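Local coordinates for protein shikimate 5-dehydrogenase (Thermus thermophilus, PDB 2D5C) that catalyses the reversible NADPH-linked reduction of 3-dehydroshikimate to shikimate, a step of the chorismate pathway that leads to the aromatic amino acids, at residues 14-19 with 31-36; 38-43 with 60-65; 113-118 with 136-141. All blocks are in the same frame, centred on the assembly; numbering follows the deposited sequence.

Overall arrangement
Interactions 1 and 2 belong to the substrate-binding domain and hold shikimate between them: the serines of 14-19 take one carboxylate oxygen, while Thr60 and Lys64 of 60-65 bond two of the ligand's three hydroxyls. Their centres lie about 17 Å apart. In the chain they run in series, strand 31-37 of interaction 1 leading straight into the 38-43 turn of interaction 2. Interaction 3 belongs to the Rossmann-type NADP-binding domain, on the other side of the chain's centre, with its centre about 32 Å from that of interaction 1 and about 31 Å from that of interaction 2. It touches neither contact, the nearest atoms of interaction 2 being about 16 Å away, and lies away from the shikimate and NADP sites.

Interaction 1: 14-19 with 31-36; sequences SLSPAM and GSYEAW. With SKM ((3R,4S,5R)-3,4,5-trihydroxycyclohex-1-ene-1-carboxylic acid), chain E.
Tyr33 reaches from its strand across the first turn of the helix at Ser16 and Pro17. With CG anti to the backbone N (chi1 -173°), the phenol runs out over that turn. Ser16 O sits above one ring face, 4.0 Å from the plane of Tyr33 and displaced from the ring centre toward its perimeter; the same oxygen is hydrogen-bonded to His20, whose ring stacks on Tyr33. Pro17 comes at the phenol obliquely, its CG 4.0 Å from Tyr33 CD1, and also touches the methyl of Ala35. At the far end of the ring, Ser16 CB lies 3.4 Å from Tyr33 OH, while the hydroxyl itself bonds to Asn58. Ser16 thus shows its carbon to the tyrosine and keeps its OG for the ligand: Ser16 OG donates to SKM O2 at 2.6 Å. Ser14 OG donates to the same carboxylate oxygen, SKM O2, at a very short 2.5 Å, and in turn accepts from Ser16 N (3.0 Å, 161°), capping the helix. A water donates to both Pro17 O and Tyr33 O, bridging the backbones. Replacing Tyr33 by alanine would probably open a gap beside Ser16 and Pro17, leave the His20 ring without its stacking partner and Asn58 without its phenol. Helix and strand are successive elements of the beta-alpha-beta unit 2-8, 16-26, 31-37, whose helix start forms the carboxylate end of the shikimate site.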
loop_
_atom_site.group_PDB
_atom_site.type_symbol
_atom_site.label_atom_id
_atom_site.label_comp_id
_atom_site.label_asym_id
_atom_site.label_seq_id
_atom_site.Cartn_x
_atom_site.Cartn_y
_atom_site.Cartn_z
ATOM N N SER A 14 11.099 -9.610 -20.384
ATOM C CA SER A 14 10.063 -9.955 -19.415
ATOM C C SER A 14 8.673 -10.055 -20.036
ATOM O O SER A 14 8.335 -9.303 -20.944
ATOM C CB SER A 14 10.030 -8.930 -18.282
ATOM O OG SER A 14 8.916 -9.169 -17.440
ATOM N N LEU A 15 7.881 -11.005 -19.544
ATOM C CA LEU A 15 6.510 -11.195 -20.003
ATOM C C LEU A 15 5.513 -10.444 -19.102
ATOM O O LEU A 15 4.296 -10.476 -19.328
ATOM C CB LEU A 15 6.148 -12.681 -20.017
ATOM C CG LEU A 15 6.844 -13.572 -21.051
ATOM C CD1 LEU A 15 6.263 -14.983 -20.984
ATOM C CD2 LEU A 15 6.653 -12.996 -22.445
ATOM N N SER A 16 6.022 -9.781 -18.070
ATOM C CA SER A 16 5.146 -9.041 -17.170
ATOM C C SER A 16 4.415 -7.899 -17.857
ATOM O O SER A 16 3.226 -7.688 -17.618
ATOM C CB SER A 16 5.937 -8.512 -15.974
ATOM O OG SER A 16 6.266 -9.592 -15.128
ATOM N N PRO A 17 5.111 -7.140 -18.718
ATOM C CA PRO A 17 4.403 -6.043 -19.380
ATOM C C PRO A 17 3.148 -6.541 -20.090
ATOM O O PRO A 17 2.093 -5.913 -20.009
ATOM C CB PRO A 17 5.448 -5.490 -20.339
ATOM C CG PRO A 17 6.728 -5.706 -19.582
ATOM C CD PRO A 17 6.549 -7.110 -19.044
ATOM N N ALA A 18 3.261 -7.674 -20.781
ATOM C CA ALA A 18 2.121 -8.248 -21.498
ATOM C C ALA A 18 1.020 -8.718 -20.547
ATOM O O ALA A 18 -0.169 -8.517 -20.797
ATOM C CB ALA A 18 2.588 -9.413 -22.377
ATOM N N MET A 19 1.408 -9.347 -19.444
ATOM C CA MET A 19 0.413 -9.832 -18.492
ATOM C C MET A 19 -0.377 -8.706 -17.844
ATOM O O MET A 19 -1.591 -8.790 -17.698
ATOM C CB MET A 19 1.072 -10.621 -17.358
ATOM C CG MET A 19 1.652 -11.961 -17.743
ATOM S SD MET A 19 1.994 -12.903 -16.238
ATOM C CE MET A 19 3.349 -11.956 -15.515
ATOM N N GLY A 31 -3.519 2.760 -17.381
ATOM C CA GLY A 31 -2.200 2.666 -16.797
ATOM C C GLY A 31 -1.207 2.000 -17.720
ATOM O O GLY A 31 -1.543 1.587 -18.833
ATOM N N SER A 32 0.028 1.891 -17.253
ATOM C CA SER A 32 1.080 1.279 -18.039
ATOM C C SER A 32 1.953 0.432 -17.137
ATOM O O SER A 32 1.970 0.617 -15.924
ATOM C CB SER A 32 1.931 2.355 -18.713
ATOM O OG SER A 32 2.459 3.253 -17.749
ATOM N N TYR A 33 2.670 -0.498 -17.754
ATOM C CA TYR A 33 3.578 -1.404 -17.064
ATOM C C TYR A 33 4.732 -1.610 -18.041
ATOM O O TYR A 33 4.585 -2.304 -19.051
ATOM C CB TYR A 33 2.883 -2.743 -16.775
ATOM C CG TYR A 33 3.701 -3.689 -15.920
ATOM C CD1 TYR A 33 4.908 -4.214 -16.384
ATOM C CD2 TYR A 33 3.287 -4.027 -14.624
ATOM C CE1 TYR A 33 5.693 -5.049 -15.581
ATOM C CE2 TYR A 33 4.062 -4.861 -13.810
ATOM C CZ TYR A 33 5.263 -5.366 -14.296
ATOM O OH TYR A 33 6.052 -6.178 -13.503
ATOM N N GLU A 34 5.871 -0.995 -17.733
ATOM C CA GLU A 34 7.063 -1.064 -18.572
ATOM C C GLU A 34 8.192 -1.890 -17.955
ATOM O O GLU A 34 8.196 -2.172 -16.752
ATOM C CB GLU A 34 7.592 0.351 -18.820
ATOM C CG GLU A 34 7.944 1.081 -17.520
ATOM C CD GLU A 34 8.818 2.305 -17.722
ATOM O OE1 GLU A 34 9.939 2.161 -18.255
ATOM O OE2 GLU A 34 8.386 3.412 -17.337
ATOM N N ALA A 35 9.148 -2.274 -18.795
ATOM C CA ALA A 35 10.319 -3.021 -18.358
ATOM C C ALA A 35 11.432 -1.982 -18.282
ATOM O O ALA A 35 11.729 -1.322 -19.276
ATOM C CB ALA A 35 10.669 -4.099 -19.373
ATOM N N TRP A 36 12.038 -1.823 -17.110
ATOM C CA TRP A 36 13.094 -0.833 -16.926
ATOM C C TRP A 36 14.388 -1.504 -16.488
ATOM O O TRP A 36 14.526 -1.901 -15.331
ATOM C CB TRP A 36 12.658 0.191 -15.873
ATOM C CG TRP A 36 13.481 1.444 -15.805
ATOM C CD1 TRP A 36 14.675 1.688 -16.424
ATOM C CD2 TRP A 36 13.174 2.624 -15.053
ATOM N NE1 TRP A 36 15.128 2.944 -16.103
ATOM C CE2 TRP A 36 14.227 3.539 -15.262
ATOM C CE3 TRP A 36 12.111 2.995 -14.221
ATOM C CZ2 TRP A 36 14.248 4.804 -14.669
ATOM C CZ3 TRP A 36 12.132 4.255 -13.631
ATOM C CH2 TRP A 36 13.195 5.143 -13.859
HETATM O O12 SKM E . 8.831 -12.451 -9.089
HETATM C C8 SKM E . 8.674 -12.251 -10.502
HETATM C C6 SKM E . 8.731 -10.731 -10.819
HETATM O O7 SKM E . 7.689 -10.069 -10.106
HETATM C C5 SKM E . 8.560 -10.467 -12.337
HETATM C C4 SKM E . 9.276 -11.498 -13.211
HETATM C C1 SKM E . 9.369 -11.222 -14.668
HETATM O O2 SKM E . 8.837 -10.090 -15.167
HETATM O O3 SKM E . 9.927 -12.010 -15.420
HETATM C C10 SKM E . 9.817 -12.624 -12.734
HETATM C C9 SKM E . 9.797 -13.012 -11.271
HETATM O O11 SKM E . 11.073 -12.689 -10.696
HETATM O O HOH W 1 2.511 -3.176 -20.646
#

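Interaction 2: 38-43 with 60-65; sequences TPLEAL and TLPLKE. With SKM ((3R,4S,5R)-3,4,5-trihydroxycyclohex-1-ene-1-carboxylic acid), chain E.
The flat groups here are peptide carbonyls, with no aromatic ring in the contact: Leu40 meets that of Pro62, and Leu63 that of Thr38. Leu40 CG lies 3.6 Å from the carbonyl oxygen Pro62 O, and its CB faces CG of the Pro62 ring, which follows a cis peptide bond. In the other direction, the carbonyl oxygen Thr38 O is met by Leu63 CD1 at 3.5 Å.

Leu63 carries the contact with both methyls. Its CG stands anti to the carbonyl carbon (chi1 -46°), and from there the fork spreads: CD1 lies against Thr38 and Leu43, while CD2 reaches Leu40 CA at 3.6 Å and also borders Thr38 O. Thr38 crosses the leucine at about a right angle, its CG2 methyl 3.8 Å from Leu63 CD1. Leu43 instead slides alongside in the opposite direction, with Leu43 CD2 and Leu63 CD2 3.8 Å apart. The turn that receives the leucine is braced by its own amides, Leu43 N donating to Leu40 O.

Behind the apolar fork, the 60-65 loop turns its other side to shikimate. Lys64, the proton acceptor, runs out as an extended chain to the ligand, and its NZ donates to SKM O11 at 2.9 Å and to SKM O12 at 3.2 Å, with a salt bridge to Asp100 besides; Thr60 OG1 is hydrogen-bonded to the same O11.

Segment 38-43 leads from strand 31-37 into helix 43-53, whereas the loop 60-65 follows strand 56-59. Leu63 and Thr38 both rest on Leu7 of strand 2-8, which runs between those two strands in the sheet.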
loop_
_atom_site.group_PDB
_atom_site.type_symbol
_atom_site.label_atom_id
_atom_site.label_comp_id
_atom_site.label_asym_id
_atom_site.label_seq_id
_atom_site.Cartn_x
_atom_site.Cartn_y
_atom_site.Cartn_z
ATOM N N THR A 38 17.497 -2.343 -14.858
ATOM C CA THR A 38 18.090 -1.813 -13.641
ATOM C C THR A 38 19.172 -2.717 -13.068
ATOM O O THR A 38 18.881 -3.769 -12.497
ATOM C CB THR A 38 17.008 -1.596 -12.551
ATOM O OG1 THR A 38 16.019 -0.679 -13.039
ATOM C CG2 THR A 38 17.628 -1.019 -11.283
ATOM N N PRO A 39 20.443 -2.330 -13.245
ATOM C CA PRO A 39 21.554 -3.128 -12.720
ATOM C C PRO A 39 21.652 -2.877 -11.219
ATOM O O PRO A 39 21.267 -1.812 -10.741
ATOM C CB PRO A 39 22.768 -2.572 -13.466
ATOM C CG PRO A 39 22.177 -2.047 -14.742
ATOM C CD PRO A 39 20.934 -1.360 -14.241
ATOM N N LEU A 40 22.188 -3.838 -10.483
ATOM C CA LEU A 40 22.314 -3.699 -9.036
ATOM C C LEU A 40 22.796 -2.321 -8.560
ATOM O O LEU A 40 22.190 -1.707 -7.672
ATOM C CB LEU A 40 23.248 -4.792 -8.501
ATOM C CG LEU A 40 22.788 -5.562 -7.255
ATOM C CD1 LEU A 40 23.819 -6.629 -6.948
ATOM C CD2 LEU A 40 22.612 -4.635 -6.045
ATOM N N GLU A 41 23.863 -1.817 -9.176
ATOM C CA GLU A 41 24.407 -0.524 -8.769
ATOM C C GLU A 41 23.413 0.615 -8.995
ATOM O O GLU A 41 23.524 1.680 -8.380
ATOM C CB GLU A 41 25.717 -0.240 -9.515
ATOM C CG GLU A 41 26.863 0.278 -8.622
ATOM C CD GLU A 41 27.512 -0.827 -7.798
ATOM O OE1 GLU A 41 26.996 -1.970 -7.810
ATOM O OE2 GLU A 41 28.539 -0.562 -7.138
ATOM N N ALA A 42 22.444 0.394 -9.880
ATOM C CA ALA A 42 21.449 1.426 -10.176
ATOM C C ALA A 42 20.212 1.338 -9.275
ATOM O O ALA A 42 19.402 2.262 -9.240
ATOM C CB ALA A 42 21.024 1.331 -11.647
ATOM N N LEU A 43 20.086 0.236 -8.542
ATOM C CA LEU A 43 18.937 0.009 -7.660
ATOM C C LEU A 43 18.589 1.142 -6.690
ATOM O O LEU A 43 17.432 1.563 -6.618
ATOM C CB LEU A 43 19.127 -1.297 -6.875
ATOM C CG LEU A 43 17.936 -1.779 -6.023
ATOM C CD1 LEU A 43 16.683 -1.938 -6.890
ATOM C CD2 LEU A 43 18.284 -3.114 -5.371
ATOM N N THR A 60 13.094 -8.229 -10.135
ATOM C CA THR A 60 13.612 -9.500 -10.623
ATOM C C THR A 60 15.137 -9.447 -10.449
ATOM O O THR A 60 15.657 -8.482 -9.883
ATOM C CB THR A 60 13.209 -9.709 -12.117
ATOM O OG1 THR A 60 13.207 -11.108 -12.425
ATOM C CG2 THR A 60 14.165 -8.983 -13.047
ATOM N N LEU A 61 15.856 -10.465 -10.916
ATOM C CA LEU A 61 17.315 -10.479 -10.784
ATOM C C LEU A 61 17.957 -9.198 -11.295
ATOM O O LEU A 61 17.513 -8.623 -12.292
ATOM C CB LEU A 61 17.938 -11.632 -11.567
ATOM C CG LEU A 61 17.739 -13.077 -11.133
ATOM C CD1 LEU A 61 16.303 -13.508 -11.377
ATOM C CD2 LEU A 61 18.699 -13.946 -11.930
ATOM N N PRO A 62 19.010 -8.729 -10.610
ATOM C CA PRO A 62 19.595 -9.332 -9.406
ATOM C C PRO A 62 19.304 -8.368 -8.256
ATOM O O PRO A 62 20.191 -8.033 -7.468
ATOM C CB PRO A 62 21.072 -9.356 -9.748
ATOM C CG PRO A 62 21.237 -7.994 -10.372
ATOM C CD PRO A 62 19.984 -7.824 -11.248
ATOM N N LEU A 63 18.051 -7.936 -8.164
ATOM C CA LEU A 63 17.657 -6.948 -7.169
ATOM C C LEU A 63 16.804 -7.386 -5.982
ATOM O O LEU A 63 16.649 -6.618 -5.038
ATOM C CB LEU A 63 16.921 -5.809 -7.883
ATOM C CG LEU A 63 17.562 -5.278 -9.172
ATOM C CD1 LEU A 63 16.579 -4.357 -9.879
ATOM C CD2 LEU A 63 18.858 -4.552 -8.849
ATOM N N LYS A 64 16.270 -8.604 -6.013
ATOM C CA LYS A 64 15.376 -9.061 -4.952
ATOM C C LYS A 64 15.883 -9.080 -3.516
ATOM O O LYS A 64 15.109 -8.831 -2.589
ATOM C CB LYS A 64 14.808 -10.437 -5.294
ATOM C CG LYS A 64 13.853 -10.446 -6.484
ATOM C CD LYS A 64 13.187 -11.805 -6.597
ATOM C CE LYS A 64 12.199 -11.866 -7.742
ATOM N NZ LYS A 64 11.692 -13.248 -7.895
ATOM N N GLU A 65 17.162 -9.376 -3.315
ATOM C CA GLU A 65 17.694 -9.414 -1.960
ATOM C C GLU A 65 18.223 -8.059 -1.526
ATOM O O GLU A 65 18.013 -7.634 -0.391
ATOM C CB GLU A 65 18.812 -10.454 -1.852
ATOM C CG GLU A 65 18.404 -11.868 -2.246
ATOM C CD GLU A 65 18.039 -11.997 -3.720
ATOM O OE1 GLU A 65 18.760 -11.436 -4.575
ATOM O OE2 GLU A 65 17.029 -12.671 -4.022
HETATM O O12 SKM E . 8.831 -12.451 -9.089
HETATM C C8 SKM E . 8.674 -12.251 -10.502
HETATM C C6 SKM E . 8.731 -10.731 -10.819
HETATM O O7 SKM E . 7.689 -10.069 -10.106
HETATM C C5 SKM E . 8.560 -10.467 -12.337
HETATM C C4 SKM E . 9.276 -11.498 -13.211
HETATM C C1 SKM E . 9.369 -11.222 -14.668
HETATM O O2 SKM E . 8.837 -10.090 -15.167
HETATM O O3 SKM E . 9.927 -12.010 -15.420
HETATM C C10 SKM E . 9.817 -12.624 -12.734
HETATM C C9 SKM E . 9.797 -13.012 -11.271
HETATM O O11 SKM E . 11.073 -12.689 -10.696
#

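Interaction 3: 113-118 with 136-141; sequences IPLKGP and REAGLE
Pro118 points its CA-H at the carbonyl oxygen of Glu141: Pro118 CA to Glu141 O is 3.4 Å, with an angle of 141° at the hydrogen. This weak CA-H...O contact stands in where no conventional hydrogen bond joins the segments. Glu141 is also backbone-bonded to Ala119, where the pairing of strands 119-122 and 142-145 takes over. These are neighbouring strands of the parallel sheet in the Rossmann-type NADP-binding fold, linked by helix 126-137, and the contact lies at their incoming ends. The touching parts accordingly run nearly the same way, 22° apart.

The helix finishes in a Schellman motif. Gly139 takes a positive phi of 83°, at which a side chain would jam against the carbonyl of Ala138, and Gly139 N donates to Arg136 O at 2.9 Å. From there the chain swings Leu140 onto the loop. With CG anti to its carbonyl carbon, Leu140 lays both methyls against the backbone at Leu115, and its CD1 is 3.8 Å from Leu115 C. CD2 is modelled closer to Leu115 O than a relaxed contact allows, so that detail is doubtful. Leu115 is the centre of an inverse gamma turn, closed by a weak bond from Lys116 N to Pro114 O, and its CB meets Leu140 CD2 at 4.1 Å. Leu115 CD2 reaches on to the methyl of Ala138, and Leu108 and Leu105 of helix 100-110 touch this pair too.

Gly117 leaves room for the carbonyl of Glu141, with which a CB there would clash, and a cis peptide bond follows it. The Pro118 ring runs alongside the stretched-out Glu141 side chain, in the same direction. Glu141 OE1 makes a weak hydrogen bond to Trp143 NE1, while Glu141 OE2 ends 3.7 Å from Pro118 CG.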
loop_
_atom_site.group_PDB
_atom_site.type_symbol
_atom_site.label_atom_id
_atom_site.label_comp_id
_atom_site.label_asym_id
_atom_site.label_seq_id
_atom_site.Cartn_x
_atom_site.Cartn_y
_atom_site.Cartn_z
ATOM N N ILE A 113 -1.404 -30.309 -9.350
ATOM C CA ILE A 113 -0.214 -30.908 -8.765
ATOM C C ILE A 113 -0.548 -31.195 -7.307
ATOM O O ILE A 113 -0.797 -30.277 -6.531
ATOM C CB ILE A 113 0.984 -29.945 -8.837
ATOM C CG1 ILE A 113 1.169 -29.445 -10.273
ATOM C CG2 ILE A 113 2.248 -30.648 -8.347
ATOM C CD1 ILE A 113 1.579 -30.516 -11.263
ATOM N N PRO A 114 -0.560 -32.475 -6.916
ATOM C CA PRO A 114 -0.876 -32.843 -5.535
ATOM C C PRO A 114 0.133 -32.326 -4.514
ATOM O O PRO A 114 1.342 -32.375 -4.739
ATOM C CB PRO A 114 -0.922 -34.366 -5.591
ATOM C CG PRO A 114 0.090 -34.687 -6.616
ATOM C CD PRO A 114 -0.184 -33.667 -7.698
ATOM N N LEU A 115 -0.371 -31.825 -3.393
ATOM C CA LEU A 115 0.506 -31.320 -2.353
ATOM C C LEU A 115 1.039 -32.493 -1.558
ATOM O O LEU A 115 0.656 -32.713 -0.412
ATOM C CB LEU A 115 -0.243 -30.345 -1.444
ATOM C CG LEU A 115 -0.466 -28.964 -2.064
ATOM C CD1 LEU A 115 -1.361 -28.124 -1.158
ATOM C CD2 LEU A 115 0.881 -28.281 -2.278
ATOM N N LYS A 116 1.925 -33.254 -2.191
ATOM C CA LYS A 116 2.522 -34.415 -1.561
ATOM C C LYS A 116 4.037 -34.325 -1.599
ATOM O O LYS A 116 4.629 -34.024 -2.636
ATOM C CB LYS A 116 2.060 -35.694 -2.267
ATOM C CG LYS A 116 0.550 -35.869 -2.276
ATOM C CD LYS A 116 0.151 -37.327 -2.427
ATOM C CE LYS A 116 -1.339 -37.511 -2.172
ATOM N NZ LYS A 116 -1.686 -38.940 -1.918
ATOM N N GLY A 117 4.658 -34.577 -0.453
ATOM C CA GLY A 117 6.104 -34.538 -0.370
ATOM C C GLY A 117 6.664 -35.942 -0.331
ATOM O O GLY A 117 5.921 -36.912 -0.510
ATOM N N PRO A 118 7.975 -36.096 -0.111
ATOM C CA PRO A 118 8.939 -35.010 0.098
ATOM C C PRO A 118 9.035 -34.147 -1.152
ATOM O O PRO A 118 9.017 -34.663 -2.269
ATOM C CB PRO A 118 10.249 -35.754 0.354
ATOM C CG PRO A 118 9.807 -37.066 0.900
ATOM C CD PRO A 118 8.632 -37.402 0.034
ATOM N N ARG A 136 6.534 -25.082 2.809
ATOM C CA ARG A 136 6.574 -25.294 4.261
ATOM C C ARG A 136 5.237 -24.836 4.846
ATOM O O ARG A 136 4.653 -25.494 5.723
ATOM C CB ARG A 136 7.713 -24.484 4.908
ATOM C CG ARG A 136 7.848 -24.759 6.427
ATOM C CD ARG A 136 8.804 -23.793 7.144
ATOM N NE ARG A 136 8.276 -22.430 7.238
ATOM C CZ ARG A 136 8.709 -21.523 8.111
ATOM N NH1 ARG A 136 9.673 -21.837 8.966
ATOM N NH2 ARG A 136 8.179 -20.300 8.134
ATOM N N GLU A 137 4.754 -23.705 4.350
ATOM C CA GLU A 137 3.500 -23.133 4.822
ATOM C C GLU A 137 2.345 -24.075 4.517
ATOM O O GLU A 137 1.377 -24.167 5.290
ATOM C CB GLU A 137 3.269 -21.775 4.162
ATOM C CG GLU A 137 1.953 -21.106 4.528
ATOM C CD GLU A 137 1.874 -19.678 4.016
ATOM O OE1 GLU A 137 2.457 -19.399 2.946
ATOM O OE2 GLU A 137 1.223 -18.840 4.677
ATOM N N ALA A 138 2.452 -24.772 3.388
ATOM C CA ALA A 138 1.421 -25.724 2.971
ATOM C C ALA A 138 1.477 -27.018 3.777
ATOM O O ALA A 138 0.656 -27.922 3.585
ATOM C CB ALA A 138 1.567 -26.025 1.485
ATOM N N GLY A 139 2.457 -27.126 4.669
ATOM C CA GLY A 139 2.574 -28.301 5.506
ATOM C C GLY A 139 3.267 -29.523 4.938
ATOM O O GLY A 139 3.069 -30.624 5.448
ATOM N N LEU A 140 4.081 -29.362 3.897
ATOM C CA LEU A 140 4.769 -30.520 3.335
ATOM C C LEU A 140 6.162 -30.675 3.895
ATOM O O LEU A 140 6.716 -29.739 4.476
ATOM C CB LEU A 140 4.907 -30.406 1.819
ATOM C CG LEU A 140 3.677 -30.232 0.944
ATOM C CD1 LEU A 140 4.080 -30.429 -0.503
ATOM C CD2 LEU A 140 2.582 -31.233 1.338
ATOM N N GLU A 141 6.699 -31.880 3.736
ATOM C CA GLU A 141 8.063 -32.189 4.129
ATOM C C GLU A 141 8.897 -31.622 2.975
ATOM O O GLU A 141 8.722 -32.039 1.836
ATOM C CB GLU A 141 8.262 -33.698 4.193
ATOM C CG GLU A 141 9.692 -34.131 4.488
ATOM C CD GLU A 141 9.839 -35.641 4.617
ATOM O OE1 GLU A 141 10.947 -36.104 4.967
ATOM O OE2 GLU A 141 8.853 -36.368 4.360
#